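Local atomic coordinates of dehalogenase (Rhodospirillaceae, PDB entry 6A41), a protein that probably catalyses removal of halide from halogenated organic substrates, as a Rossmann-fold relative of the short-chain dehydrogenases/reductases. Residues K47-S50 with A55-L58; S162-L167 with F231-V236; S179-N184 with A204-G209. One frame throughout, in Å; residues are numbered along the deposited sequence.

Contact 1. Residues K47-S50 with A55-L58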
loop_
_atom_site.group_PDB
_atom_site.type_symbol
_atom_site.label_atom_id
_atom_site.label_comp_id
_atom_site.label_asym_id
_atom_site.label_seq_id
_atom_site.Cartn_x
_atom_site.Cartn_y
_atom_site.Cartn_z
ATOM N N LYS A 47 6.640 39.587 14.199
ATOM C CA LYS A 47 7.803 38.725 13.992
ATOM C C LYS A 47 7.608 37.791 12.763
ATOM O O LYS A 47 8.518 37.658 11.888
ATOM C CB LYS A 47 7.949 37.923 15.263
ATOM C CG LYS A 47 9.083 36.983 15.398
ATOM C CD LYS A 47 9.008 36.351 16.810
ATOM C CE LYS A 47 10.397 36.310 17.425
ATOM N NZ LYS A 47 11.232 35.613 16.406
ATOM N N TYR A 48 6.417 37.188 12.627
ATOM C CA TYR A 48 6.190 36.312 11.417
ATOM C C TYR A 48 6.278 37.147 10.109
ATOM O O TYR A 48 6.882 36.812 9.113
ATOM C CB TYR A 48 4.849 35.604 11.544
ATOM C CG TYR A 48 4.433 34.801 10.329
ATOM C CD1 TYR A 48 5.062 33.596 10.013
ATOM C CD2 TYR A 48 3.449 35.268 9.517
ATOM C CE1 TYR A 48 4.707 32.861 8.900
ATOM C CE2 TYR A 48 3.091 34.548 8.421
ATOM C CZ TYR A 48 3.761 33.341 8.076
ATOM O OH TYR A 48 3.219 32.596 6.951
ATOM N N GLU A 49 5.574 38.259 10.100
ATOM C CA GLU A 49 5.462 39.103 8.973
ATOM C C GLU A 49 6.827 39.758 8.631
ATOM O O GLU A 49 7.135 39.937 7.436
ATOM C CB GLU A 49 4.360 40.140 9.114
ATOM C CG GLU A 49 2.955 39.507 9.152
ATOM C CD GLU A 49 1.799 40.498 9.150
ATOM O OE1 GLU A 49 2.096 41.728 9.271
ATOM O OE2 GLU A 49 0.623 40.101 9.017
ATOM N N SER A 50 7.646 40.037 9.606
ATOM C CA SER A 50 8.926 40.609 9.292
ATOM C C SER A 50 9.890 39.530 8.740
ATOM O O SER A 50 10.740 39.796 7.893
ATOM C CB SER A 50 9.436 41.377 10.496
ATOM O OG SER A 50 10.125 40.478 11.281
ATOM N N ALA A 55 3.619 37.676 3.606
ATOM C CA ALA A 55 2.694 36.777 4.318
ATOM C C ALA A 55 1.871 37.607 5.326
ATOM O O ALA A 55 2.408 38.520 5.895
ATOM C CB ALA A 55 3.414 35.701 5.071
ATOM N N HIS A 56 0.605 37.263 5.518
ATOM C CA HIS A 56 -0.302 37.969 6.465
ATOM C C HIS A 56 -0.604 37.050 7.684
ATOM O O HIS A 56 -1.232 35.949 7.559
ATOM C CB HIS A 56 -1.598 38.310 5.778
ATOM C CG HIS A 56 -2.596 39.012 6.681
ATOM N ND1 HIS A 56 -2.497 40.356 7.008
ATOM C CD2 HIS A 56 -3.722 38.567 7.291
ATOM C CE1 HIS A 56 -3.473 40.674 7.863
ATOM N NE2 HIS A 56 -4.268 39.620 8.000
ATOM N N ALA A 57 -0.286 37.513 8.867
ATOM C CA ALA A 57 -0.619 36.792 10.108
ATOM C C ALA A 57 -2.061 37.180 10.524
ATOM O O ALA A 57 -2.357 38.372 10.748
ATOM C CB ALA A 57 0.404 37.145 11.174
ATOM N N LEU A 58 -2.957 36.205 10.640
ATOM C CA LEU A 58 -4.348 36.473 10.999
ATOM C C LEU A 58 -4.463 36.608 12.509
ATOM O O LEU A 58 -3.846 35.820 13.301
ATOM C CB LEU A 58 -5.191 35.274 10.571
ATOM C CG LEU A 58 -5.238 35.155 9.043
ATOM C CD1 LEU A 58 -5.672 33.714 8.683
ATOM C CD2 LEU A 58 -6.280 36.094 8.493
HETATM O O HOH W 1 -1.399 40.830 10.589
#
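Tyr-48 and Glu-49 of helix 42-51 meet Ala-55, His-56 and Ala-57 at the helix-to-strand connection of the beta-alpha-beta unit 31-34, 42-51, 56-57, where the helix doubles back into strand 56-57, an outermost strand of the Rossmann-type sheet. The tyrosine ring holds the apolar half of the contact. With CG anti to the backbone N (chi1 174°), it reaches across to 55-57 and meets two methyls obliquely: Tyr-48 CE2 lies 3.6 Å from Ala-55 CB, and Tyr-48 CD2 3.9 Å from Ala-57 CB. Beyond the ring, the hydroxyl is hydrogen-bonded to Thr-22 OG1, so the same side chain also ties the unit to helix 18-27.

Glu-49 carries the polar half. Its chain, extended beyond CG, runs past the backbone carbonyl of Ala-55, with Glu-49 CG 3.4 Å from Ala-55 O. At the end, Glu-49 OE2 takes the Ala-57 N-H through its anti lone pair, a short and nearly straight bond of 2.7 Å and 165°. Water 1 donates to the same Glu-49 OE2 at 2.7 Å and to Ala-57 O at 2.6 Å, so one carboxylate oxygen is linked to the backbone N-H of Ala-57 directly and to its C=O by way of the water. An alanine in place of Glu-49 would probably leave the Ala-57 N-H without its acceptor and the water without one of its two mates. Because His-56 pairs with Val-32 and Ala-34 of the neighbouring strand, the glutamate serves an N-H on the strand's other edge, and the two donors on OE2 would be expected to favour the ionised acid.

Contact 2. Residues S162-L167 with F231-V236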
loop_
_atom_site.group_PDB
_atom_site.type_symbol
_atom_site.label_atom_id
_atom_site.label_comp_id
_atom_site.label_asym_id
_atom_site.label_seq_id
_atom_site.Cartn_x
_atom_site.Cartn_y
_atom_site.Cartn_z
ATOM N N SER A 162 -11.308 9.501 1.395
ATOM C CA SER A 162 -12.808 9.732 1.568
ATOM C C SER A 162 -13.181 11.164 1.254
ATOM O O SER A 162 -14.151 11.417 0.516
ATOM C CB SER A 162 -13.273 9.353 3.014
ATOM O OG SER A 162 -12.981 8.023 3.258
ATOM N N LEU A 163 -12.390 12.111 1.774
ATOM C CA LEU A 163 -12.681 13.500 1.419
ATOM C C LEU A 163 -12.403 13.794 -0.043
ATOM O O LEU A 163 -13.118 14.574 -0.669
ATOM C CB LEU A 163 -11.902 14.423 2.294
ATOM C CG LEU A 163 -12.342 14.454 3.787
ATOM C CD1 LEU A 163 -11.562 15.408 4.601
ATOM C CD2 LEU A 163 -13.823 14.741 3.863
ATOM N N ALA A 164 -11.381 13.132 -0.601
ATOM C CA ALA A 164 -11.104 13.327 -2.005
ATOM C C ALA A 164 -12.323 12.915 -2.850
ATOM O O ALA A 164 -12.701 13.596 -3.804
ATOM C CB ALA A 164 -9.836 12.541 -2.467
ATOM N N LYS A 165 -12.893 11.800 -2.502
ATOM C CA LYS A 165 -14.059 11.367 -3.215
ATOM C C LYS A 165 -15.215 12.299 -3.058
ATOM O O LYS A 165 -15.970 12.526 -4.003
ATOM C CB LYS A 165 -14.431 9.923 -2.902
ATOM C CG LYS A 165 -13.390 8.927 -3.424
ATOM C CD LYS A 165 -13.721 7.492 -3.040
ATOM C CE LYS A 165 -12.834 6.491 -3.746
ATOM N NZ LYS A 165 -13.214 5.143 -3.306
ATOM N N GLU A 166 -15.368 12.802 -1.865
ATOM C CA GLU A 166 -16.521 13.630 -1.545
ATOM C C GLU A 166 -16.451 15.037 -2.216
ATOM O O GLU A 166 -17.471 15.591 -2.719
ATOM C CB GLU A 166 -16.515 13.729 0.012
ATOM C CG GLU A 166 -17.550 14.641 0.582
ATOM C CD GLU A 166 -17.798 14.504 2.101
ATOM O OE1 GLU A 166 -17.467 13.455 2.775
ATOM O OE2 GLU A 166 -18.431 15.487 2.565
ATOM N N LEU A 167 -15.248 15.588 -2.380
ATOM C CA LEU A 167 -15.047 16.896 -2.939
ATOM C C LEU A 167 -14.575 16.913 -4.395
ATOM O O LEU A 167 -14.593 17.995 -5.038
ATOM C CB LEU A 167 -13.971 17.602 -2.114
ATOM C CG LEU A 167 -14.339 17.917 -0.681
ATOM C CD1 LEU A 167 -13.217 18.422 0.135
ATOM C CD2 LEU A 167 -15.422 18.954 -0.674
ATOM N N PHE A 231 -4.518 16.751 -11.026
ATOM C CA PHE A 231 -5.017 15.427 -11.280
ATOM C C PHE A 231 -4.517 14.444 -10.168
ATOM O O PHE A 231 -4.669 13.223 -10.311
ATOM C CB PHE A 231 -4.653 14.941 -12.688
ATOM C CG PHE A 231 -5.633 13.965 -13.268
ATOM C CD1 PHE A 231 -6.977 14.278 -13.319
ATOM C CD2 PHE A 231 -5.246 12.691 -13.732
ATOM C CE1 PHE A 231 -7.952 13.389 -13.868
ATOM C CE2 PHE A 231 -6.190 11.809 -14.267
ATOM C CZ PHE A 231 -7.508 12.132 -14.318
ATOM N N ILE A 232 -3.866 14.962 -9.134
ATOM C CA ILE A 232 -3.463 14.156 -8.039
ATOM C C ILE A 232 -4.479 14.379 -6.909
ATOM O O ILE A 232 -4.685 15.522 -6.479
ATOM C CB ILE A 232 -2.073 14.554 -7.514
ATOM C CG1 ILE A 232 -1.088 14.375 -8.662
ATOM C CG2 ILE A 232 -1.722 13.805 -6.239
ATOM C CD1 ILE A 232 0.309 14.949 -8.377
ATOM N N THR A 233 -5.098 13.301 -6.448
ATOM C CA THR A 233 -6.035 13.457 -5.249
ATOM C C THR A 233 -6.187 12.155 -4.569
ATOM O O THR A 233 -5.958 11.082 -5.178
ATOM C CB THR A 233 -7.416 14.033 -5.694
ATOM O OG1 THR A 233 -8.119 14.525 -4.595
ATOM C CG2 THR A 233 -8.287 13.058 -6.427
ATOM N N GLY A 234 -6.504 12.230 -3.291
ATOM C CA GLY A 234 -6.662 11.063 -2.525
ATOM C C GLY A 234 -5.374 10.403 -2.103
ATOM O O GLY A 234 -5.409 9.239 -1.685
ATOM N N HIS A 235 -4.273 11.131 -2.159
ATOM C CA HIS A 235 -3.013 10.483 -2.022
ATOM C C HIS A 235 -2.276 10.939 -0.750
ATOM O O HIS A 235 -2.297 12.111 -0.418
ATOM C CB HIS A 235 -2.090 10.787 -3.219
ATOM C CG HIS A 235 -0.787 9.997 -3.207
ATOM N ND1 HIS A 235 -0.730 8.618 -3.075
ATOM C CD2 HIS A 235 0.497 10.422 -3.334
ATOM C CE1 HIS A 235 0.557 8.237 -3.150
ATOM N NE2 HIS A 235 1.319 9.317 -3.319
ATOM N N VAL A 236 -1.535 10.001 -0.156
ATOM C CA VAL A 236 -0.584 10.333 0.937
ATOM C C VAL A 236 0.860 10.174 0.396
ATOM O O VAL A 236 1.269 9.038 0.138
ATOM C CB VAL A 236 -0.798 9.376 2.135
ATOM C CG1 VAL A 236 0.298 9.718 3.164
ATOM C CG2 VAL A 236 -2.197 9.560 2.642
HETATM O O HOH W 2 -10.617 15.161 -4.979
#
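Ala-164 and the Thr-233/Gly-234 bend meet by van der Waals contact: the methyl of Ala-164, on helix 160-167, points at the loop. Ala-164 CB lies 3.4 Å from Thr-233 OG1 and equally 3.4 Å from Gly-234 N, so a single carbon touches a hydroxyl and a backbone nitrogen. The backbones are close, with Ala-164 CA only 5.0 Å from Gly-234 CA. Glycine suits this closeness twice over. Its phi of 77° is one that side chains tend to avoid, and a beta carbon built there would come within 3.5 Å of Ala-164 CB, a tight fit.

Loop 231-236 is the lead-in to strand 236-239, the last strand of the parallel Rossmann-type sheet, and the helix that it brushes precedes the neighbouring strand 172-179. Backbone hydrogen bonds between Gly-234 and Val-174 and between His-235 and Ala-176 align the loop with that strand.

Hydrogen bonding across the contact is indirect and passes through water 2. The water donates to Ala-164 O at 2.9 Å and accepts from Thr-233 OG1 at 2.6 Å. Thr-233 OG1 stands anti to the backbone N (chi1 -163°), which turns the hydroxyl to the helix and puts the methyl CG2 in the crowded position between N and carbonyl carbon. The same oxygen is also hydrogen-bonded to Val-174 N, so it links strand, loop and, by way of the water, helix.

Contacts between subunits flank the pair: Ser-162 OG bonds to Ile-143 N of the third subunit, while His-235 NE2 bonds to His-235 NE2 of the second.

Contact 3. Residues S179-N184 with A204-G209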
loop_
_atom_site.group_PDB
_atom_site.type_symbol
_atom_site.label_atom_id
_atom_site.label_comp_id
_atom_site.label_asym_id
_atom_site.label_seq_id
_atom_site.Cartn_x
_atom_site.Cartn_y
_atom_site.Cartn_z
ATOM N N SER A 179 5.301 13.249 5.972
ATOM C CA SER A 179 6.710 13.585 6.304
ATOM C C SER A 179 7.349 12.676 7.317
ATOM O O SER A 179 6.709 12.114 8.195
ATOM C CB SER A 179 6.815 15.015 6.869
ATOM O OG SER A 179 8.141 15.532 6.836
ATOM N N ASN A 180 8.666 12.516 7.205
ATOM C CA ASN A 180 9.467 12.054 8.358
ATOM C C ASN A 180 10.943 12.468 8.085
ATOM O O ASN A 180 11.366 12.645 6.972
ATOM C CB ASN A 180 9.389 10.485 8.574
ATOM C CG ASN A 180 9.623 10.003 10.079
ATOM O OD1 ASN A 180 9.570 8.773 10.367
ATOM N ND2 ASN A 180 9.910 10.893 10.950
ATOM N N TYR A 181 11.713 12.618 9.165
ATOM C CA TYR A 181 13.103 12.989 9.129
ATOM C C TYR A 181 13.355 14.318 8.436
ATOM O O TYR A 181 14.400 14.415 7.772
ATOM C CB TYR A 181 13.947 11.842 8.484
ATOM C CG TYR A 181 13.844 10.609 9.317
ATOM C CD1 TYR A 181 14.485 10.578 10.510
ATOM C CD2 TYR A 181 13.137 9.494 8.927
ATOM C CE1 TYR A 181 14.413 9.512 11.351
ATOM C CE2 TYR A 181 13.017 8.403 9.742
ATOM C CZ TYR A 181 13.691 8.381 10.974
ATOM O OH TYR A 181 13.582 7.316 11.890
ATOM N N VAL A 182 12.420 15.283 8.538
ATOM C CA VAL A 182 12.572 16.611 7.976
ATOM C C VAL A 182 12.860 17.564 9.128
ATOM O O VAL A 182 12.096 17.563 10.120
ATOM C CB VAL A 182 11.357 17.113 7.238
ATOM C CG1 VAL A 182 11.593 18.561 6.757
ATOM C CG2 VAL A 182 11.007 16.205 6.092
ATOM N N GLU A 183 13.966 18.315 9.016
ATOM C CA GLU A 183 14.316 19.354 10.016
ATOM C C GLU A 183 13.071 20.181 10.246
ATOM O O GLU A 183 12.546 20.794 9.321
ATOM C CB GLU A 183 15.429 20.240 9.534
ATOM C CG GLU A 183 16.689 19.434 9.320
ATOM C CD GLU A 183 17.837 20.241 8.661
ATOM O OE1 GLU A 183 17.643 21.439 8.361
ATOM O OE2 GLU A 183 18.907 19.648 8.455
ATOM N N ASN A 184 12.628 20.221 11.502
ATOM C CA ASN A 184 11.476 20.966 11.878
ATOM C C ASN A 184 11.372 21.086 13.325
ATOM O O ASN A 184 11.870 20.220 14.042
ATOM C CB ASN A 184 10.211 20.397 11.225
ATOM C CG ASN A 184 9.602 19.224 11.911
ATOM O OD1 ASN A 184 8.926 19.411 12.942
ATOM N ND2 ASN A 184 9.657 18.019 11.262
ATOM N N ALA A 204 21.727 6.581 9.179
ATOM C CA ALA A 204 21.977 5.181 8.748
ATOM C C ALA A 204 20.734 4.419 8.321
ATOM O O ALA A 204 20.867 3.511 7.536
ATOM C CB ALA A 204 22.664 4.366 9.842
ATOM N N GLN A 205 19.561 4.861 8.699
ATOM C CA GLN A 205 18.295 4.184 8.380
ATOM C C GLN A 205 17.407 4.930 7.360
ATOM O O GLN A 205 16.296 4.585 7.117
ATOM C CB GLN A 205 17.513 3.974 9.707
ATOM C CG GLN A 205 16.525 5.104 10.152
ATOM C CD GLN A 205 15.506 4.479 11.049
ATOM O OE1 GLN A 205 15.532 4.642 12.289
ATOM N NE2 GLN A 205 14.705 3.615 10.480
ATOM N N ILE A 206 17.964 5.990 6.775
ATOM C CA ILE A 206 17.325 6.721 5.677
ATOM C C ILE A 206 18.059 6.454 4.358
ATOM O O ILE A 206 19.258 6.741 4.295
ATOM C CB ILE A 206 17.392 8.196 5.972
ATOM C CG1 ILE A 206 16.703 8.533 7.309
ATOM C CG2 ILE A 206 16.775 9.035 4.867
ATOM C CD1 ILE A 206 16.988 9.938 7.803
ATOM N N PRO A 207 17.356 6.061 3.291
ATOM C CA PRO A 207 18.116 5.764 2.057
ATOM C C PRO A 207 18.956 6.905 1.486
ATOM O O PRO A 207 20.076 6.650 0.937
ATOM C CB PRO A 207 17.054 5.314 1.056
ATOM C CG PRO A 207 16.076 4.609 1.942
ATOM C CD PRO A 207 16.032 5.395 3.286
ATOM N N LEU A 208 18.493 8.136 1.632
ATOM C CA LEU A 208 19.289 9.213 1.139
ATOM C C LEU A 208 20.392 9.599 2.103
ATOM O O LEU A 208 21.160 10.450 1.826
ATOM C CB LEU A 208 18.392 10.408 0.903
ATOM C CG LEU A 208 17.516 10.285 -0.357
ATOM C CD1 LEU A 208 16.725 11.564 -0.437
ATOM C CD2 LEU A 208 18.285 10.092 -1.631
ATOM N N GLY A 209 20.398 9.051 3.273
ATOM C CA GLY A 209 21.541 9.208 4.206
ATOM C C GLY A 209 21.636 10.585 4.828
ATOM O O GLY A 209 22.711 10.950 5.303
#
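Gln-205, in the loop that follows helix 196-204, meets the phenol end of Tyr-181. Its side chain crosses that of the tyrosine at about a right angle, bringing the side-chain amide beside Tyr-181 OH.

Ile-206 follows and makes the main apolar contact. Its CG1 is anti to the carbonyl carbon (chi1 -58°), which sends the longer branch over one face of the tyrosine ring. Ile-206 CG1 makes a CH-pi contact 4.2 Å from the centroid of the Tyr-181 ring, 18° off the normal. The terminal methyl reaches farther toward the root of the side chain: Ile-206 CD1 is 3.6 Å from Tyr-181 CG and 3.7 Å from Tyr-181 CB.

From Ile-206 to Gly-209 the chain makes a type I beta turn. Here it leaves the tyrosine, and Pro-207 packs on Lys-165 of the second subunit and Leu-208 on Gly-230 of that same subunit.

Tyr-181 also meets Trp-243 edge-to-face and touches the ring of Phe-188, and it packs on Phe-231 of the second subunit. If this dehalogenase works as the halohydrin dehalogenases of this fold do, 179-184 probably borders the halide pocket, as the loop after the sixth strand does in them. Chemically, aliphatic carbon over the ring and aromatic neighbours around it hold the phenol by dispersion, while its polar end lies beside an exposed amide.

Overall arrangement
From the N terminus, contact 1 comes first and closes a short turn of four residues between helix 42-51 and strand 56-57, at one border of the sheet. The chain then builds strands 79-83 and 129-136 before helix 160-167 opens contact 2. Strand 172-179 follows, and contact 3 opens and closes within the long excursion that contact 2 completes after helix 214-225. Contact 3 joins the two loops on either side of the helices between 190 and 204; contact 2 ties helix 160-167 to the approach of strand 236-239. Contacts 1 and 2 lie on opposite sides of the chain's centre, their own centres about 30 Å apart. Contacts 2 and 3 both adjoin the second subunit.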